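Local coordinates for protein Cd1 (Flavonifractor plautii, PDB 7D39) that binds flavin mononucleotide and is a flavone reductase, an ene-reductase that probably starts the breakdown of flavones and flavonols in gut bacteria, at residues Gly9-Ser14 with Phe35-Asn40. Sequence-based numbering, arbitrary orientation.
With FMN (flavin mononucleotide), chain B.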
ATOM      1  N   GLY A   9     -12.309  10.156   1.574  1.00 18.13           N
ATOM      2  CA  GLY A   9     -13.736  10.232   1.804  1.00 18.14           C
ATOM      3  C   GLY A   9     -14.370  11.381   1.041  1.00 23.82           C
ATOM      4  O   GLY A   9     -13.746  12.032   0.203  1.00 26.41           O
HETATM    5  N   MSE A  10     -15.642  11.639   1.349  1.00 20.69           N
HETATM    6  CA  MSE A  10     -16.313  12.806   0.775  1.00 24.88           C
HETATM    7  C   MSE A  10     -15.746  14.107   1.362  1.00 21.94           C
HETATM    8  O   MSE A  10     -15.269  14.129   2.497  1.00 23.25           O
HETATM    9  CB  MSE A  10     -17.825  12.759   1.020  1.00 24.00           C
HETATM   10  CG  MSE A  10     -18.634  11.766   0.171  1.00 38.33           C
HETATM   11 SE   MSE A  10     -18.475  11.950  -1.781  0.86 57.60          SE
HETATM   12  CE  MSE A  10     -18.240  13.896  -1.927  1.00 64.71           C
ATOM     13  N   ARG A  11     -15.817  15.191   0.599  1.00 20.74           N
ATOM     14  CA  ARG A  11     -15.415  16.493   1.118  1.00 23.11           C
ATOM     15  C   ARG A  11     -16.155  16.809   2.417  1.00 23.54           C
ATOM     16  O   ARG A  11     -17.382  16.739   2.480  1.00 21.40           O
ATOM     17  CB  ARG A  11     -15.695  17.587   0.083  1.00 20.93           C
ATOM     18  CG  ARG A  11     -14.923  17.466  -1.205  1.00 36.24           C
ATOM     19  CD  ARG A  11     -15.456  18.460  -2.225  1.00 41.05           C
ATOM     20  NE  ARG A  11     -14.683  18.490  -3.460  1.00 36.31           N
ATOM     21  CZ  ARG A  11     -15.007  17.832  -4.570  1.00 50.36           C
ATOM     22  NH1 ARG A  11     -16.097  17.072  -4.603  1.00 55.73           N
ATOM     23  NH2 ARG A  11     -14.238  17.932  -5.646  1.00 49.39           N
ATOM     24  N   ASN A  12     -15.398  17.172   3.452  1.00 25.57           N
ATOM     25  CA  ASN A  12     -15.935  17.564   4.751  1.00 26.83           C
ATOM     26  C   ASN A  12     -16.582  16.398   5.490  1.00 27.08           C
ATOM     27  O   ASN A  12     -17.396  16.609   6.395  1.00 26.81           O
ATOM     28  CB  ASN A  12     -16.940  18.725   4.619  1.00 22.26           C
ATOM     29  CG  ASN A  12     -16.351  19.949   3.894  1.00 22.49           C
ATOM     30  OD1 ASN A  12     -15.154  20.232   3.969  1.00 25.68           O
ATOM     31  ND2 ASN A  12     -17.199  20.664   3.178  1.00 25.89           N
ATOM     32  N   GLY A  13     -16.237  15.163   5.136  1.00 22.53           N
ATOM     33  CA  GLY A  13     -16.766  13.998   5.808  1.00 20.18           C
ATOM     34  C   GLY A  13     -15.891  13.554   6.962  1.00 22.33           C
ATOM     35  O   GLY A  13     -14.997  14.265   7.420  1.00 20.74           O
ATOM     36  N   SER A  14     -16.149  12.328   7.418  1.00 20.18           N
ATOM     37  CA  SER A  14     -15.462  11.810   8.595  1.00 20.48           C
ATOM     38  C   SER A  14     -13.987  11.508   8.320  1.00 21.60           C
ATOM     39  O   SER A  14     -13.129  11.743   9.178  1.00 20.78           O
ATOM     40  CB  SER A  14     -16.198  10.575   9.101  1.00 21.62           C
ATOM     41  OG  SER A  14     -17.526  10.926   9.514  1.00 20.69           O
ATOM     42  N   PHE A  35      -2.683  19.088   3.583  1.00 24.56           N
ATOM     43  CA  PHE A  35      -3.849  18.226   3.443  1.00 22.73           C
ATOM     44  C   PHE A  35      -4.234  18.134   1.977  1.00 25.56           C
ATOM     45  O   PHE A  35      -4.267  19.152   1.280  1.00 24.49           O
ATOM     46  CB  PHE A  35      -5.011  18.773   4.278  1.00 23.29           C
ATOM     47  CG  PHE A  35      -6.292  18.019   4.121  1.00 23.69           C
ATOM     48  CD1 PHE A  35      -6.375  16.678   4.451  1.00 23.33           C
ATOM     49  CD2 PHE A  35      -7.426  18.666   3.668  1.00 22.19           C
ATOM     50  CE1 PHE A  35      -7.572  15.992   4.299  1.00 22.22           C
ATOM     51  CE2 PHE A  35      -8.616  17.993   3.535  1.00 21.64           C
ATOM     52  CZ  PHE A  35      -8.692  16.658   3.847  1.00 21.11           C
ATOM     53  N   ILE A  36      -4.514  16.919   1.510  1.00 21.55           N
ATOM     54  CA  ILE A  36      -5.003  16.688   0.154  1.00 23.36           C
ATOM     55  C   ILE A  36      -6.315  15.910   0.233  1.00 23.96           C
ATOM     56  O   ILE A  36      -6.377  14.836   0.844  1.00 22.89           O
ATOM     57  CB  ILE A  36      -3.976  15.944  -0.719  1.00 20.91           C
ATOM     58  CG1 ILE A  36      -2.815  16.873  -1.069  1.00 21.58           C
ATOM     59  CG2 ILE A  36      -4.618  15.451  -1.998  1.00 20.41           C
ATOM     60  CD1 ILE A  36      -1.716  16.187  -1.906  1.00 21.49           C
ATOM     61  N   GLN A  37      -7.360  16.461  -0.376  1.00 25.67           N
ATOM     62  CA  GLN A  37      -8.666  15.821  -0.472  1.00 20.81           C
ATOM     63  C   GLN A  37      -8.769  15.180  -1.855  1.00 22.00           C
ATOM     64  O   GLN A  37      -8.734  15.882  -2.866  1.00 26.18           O
ATOM     65  CB  GLN A  37      -9.771  16.859  -0.251  1.00 20.53           C
ATOM     66  CG  GLN A  37     -10.926  16.399   0.643  1.00 20.14           C
ATOM     67  CD  GLN A  37     -11.720  15.282   0.019  1.00 24.11           C
ATOM     68  OE1 GLN A  37     -11.903  15.248  -1.199  1.00 24.96           O
ATOM     69  NE2 GLN A  37     -12.190  14.354   0.843  1.00 19.26           N
ATOM     70  N   LEU A  38      -8.877  13.847  -1.911  1.00 23.63           N
ATOM     71  CA  LEU A  38      -8.762  13.173  -3.206  1.00 21.76           C
ATOM     72  C   LEU A  38      -9.935  13.443  -4.145  1.00 19.36           C
ATOM     73  O   LEU A  38      -9.781  13.249  -5.358  1.00 21.60           O
ATOM     74  CB  LEU A  38      -8.610  11.663  -3.026  1.00 19.33           C
ATOM     75  CG  LEU A  38      -7.318  11.160  -2.366  1.00 20.46           C
ATOM     76  CD1 LEU A  38      -7.307   9.636  -2.220  1.00 17.94           C
ATOM     77  CD2 LEU A  38      -6.099  11.645  -3.147  1.00 18.69           C
ATOM     78  N   GLN A  39     -11.098  13.846  -3.625  1.00 18.74           N
ATOM     79  CA  GLN A  39     -12.205  14.197  -4.502  1.00 22.39           C
ATOM     80  C   GLN A  39     -11.889  15.408  -5.383  1.00 26.69           C
ATOM     81  O   GLN A  39     -12.560  15.608  -6.394  1.00 23.33           O
ATOM     82  CB  GLN A  39     -13.486  14.488  -3.708  1.00 26.49           C
ATOM     83  CG  GLN A  39     -13.955  13.375  -2.747  1.00 28.89           C
ATOM     84  CD  GLN A  39     -14.026  12.008  -3.398  1.00 29.25           C
ATOM     85  OE1 GLN A  39     -14.403  11.885  -4.552  1.00 24.22           O
ATOM     86  NE2 GLN A  39     -13.645  10.970  -2.658  1.00 29.47           N
ATOM     87  N   ASN A  40     -10.901  16.228  -5.020  1.00 22.81           N
ATOM     88  CA  ASN A  40     -10.491  17.342  -5.870  1.00 26.09           C
ATOM     89  C   ASN A  40      -9.610  16.905  -7.026  1.00 25.38           C
ATOM     90  O   ASN A  40      -9.256  17.743  -7.856  1.00 28.42           O
ATOM     91  CB  ASN A  40      -9.727  18.403  -5.066  1.00 24.35           C
ATOM     92  CG  ASN A  40     -10.589  19.089  -4.048  1.00 30.01           C
ATOM     93  OD1 ASN A  40     -11.782  19.261  -4.257  1.00 31.76           O
ATOM     94  ND2 ASN A  40      -9.996  19.481  -2.930  1.00 30.95           N
TER
HETATM   95  N1  FMN B 401     -18.733   0.558   5.619  1.00 21.79           N
HETATM   96  C2  FMN B 401     -18.298  -0.525   6.247  1.00 23.32           C
HETATM   97  O2  FMN B 401     -18.145  -0.312   7.453  1.00 27.42           O
HETATM   98  N3  FMN B 401     -18.078  -1.702   5.601  1.00 25.99           N
HETATM   99  C4  FMN B 401     -18.281  -1.760   4.265  1.00 22.46           C
HETATM  100  O4  FMN B 401     -18.130  -2.738   3.556  1.00 26.49           O
HETATM  101  C4A FMN B 401     -18.771  -0.566   3.559  1.00 20.73           C
HETATM  102  N5  FMN B 401     -19.003  -0.546   2.269  1.00 22.19           N
HETATM  103  C5A FMN B 401     -19.406   0.533   1.601  1.00 19.89           C
HETATM  104  C6  FMN B 401     -19.634   0.527   0.237  1.00 17.83           C
HETATM  105  C7  FMN B 401     -20.059   1.666  -0.435  1.00 22.19           C
HETATM  106  C7M FMN B 401     -20.315   1.639  -1.919  1.00 17.62           C
HETATM  107  C8  FMN B 401     -20.301   2.910   0.335  1.00 22.87           C
HETATM  108  C8M FMN B 401     -20.784   4.145  -0.374  1.00 18.60           C
HETATM  109  C9  FMN B 401     -20.081   2.902   1.702  1.00 20.94           C
HETATM  110  C9A FMN B 401     -19.637   1.770   2.354  1.00 17.75           C
HETATM  111  N10 FMN B 401     -19.439   1.767   3.739  1.00 18.09           N
HETATM  112  C10 FMN B 401     -18.979   0.618   4.335  1.00 18.31           C
HETATM  113  C1' FMN B 401     -19.636   3.013   4.472  1.00 18.32           C
HETATM  114  C2' FMN B 401     -18.426   3.944   4.312  1.00 21.95           C
HETATM  115  O2' FMN B 401     -17.238   3.409   4.864  1.00 18.78           O
HETATM  116  C3' FMN B 401     -18.746   5.356   4.882  1.00 18.42           C
HETATM  117  O3' FMN B 401     -19.792   5.964   4.177  1.00 22.49           O
HETATM  118  C4' FMN B 401     -17.497   6.269   4.942  1.00 18.40           C
HETATM  119  O4' FMN B 401     -16.608   5.899   5.981  1.00 18.68           O
HETATM  120  C5' FMN B 401     -17.912   7.726   5.057  1.00 18.64           C
HETATM  121  O5' FMN B 401     -16.831   8.591   5.136  1.00 20.21           O
HETATM  122  P   FMN B 401     -16.705  10.047   4.751  1.00 19.94           P
HETATM  123  O1P FMN B 401     -15.376  10.425   4.875  1.00 29.01           O
HETATM  124  O2P FMN B 401     -17.108  10.137   3.408  1.00 18.53           O
HETATM  125  O3P FMN B 401     -17.512  10.677   5.747  1.00 19.31           O
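The guanidinium of Arg11 has the CB of Gln39 over the centre of one face, 3.7 Å above the plane. At its edge, NE and NH2 both grip the Asn40 OD1 atom side-on, each at 3.1 Å. The extended chain from CG to NE (chi2 170°, chi3 175°) carries the group out to this point. Its CG passes the Gln37 OE1 atom at 3.7 Å, and the two side chains cross at about a right angle.

The carbonyl of Gly9 is also gripped twice. Gln37 NE2 donates to Gly9 O at 2.9 Å, nearly straight and with the acceptor in its own amide plane. Gln39 NE2 reaches the same Gly9 O at 3.1 Å from the opposite face of the carbonyl. The Gln37 amide is held at both ends, because NE2 also bonds to Asp16 and OE1 accepts from Gln39 N at 2.9 Å. An alanine in place of Gln37 would probably leave Gly9 O with one of these two donors and Asp16 without this amide mate.

The contact joins the FMN phosphate loop, between strand 2-7 and helix 14-28, to the end of edge strand 32-37, in a flavodoxin-like fold. Met10 N bonds to FMN O2P at 2.9 Å and Ser14 N to FMN O3P at 2.7 Å. Fixing the Gly9 carbonyl from both faces is thus likely to steady the peptide whose N-H meets the phosphate.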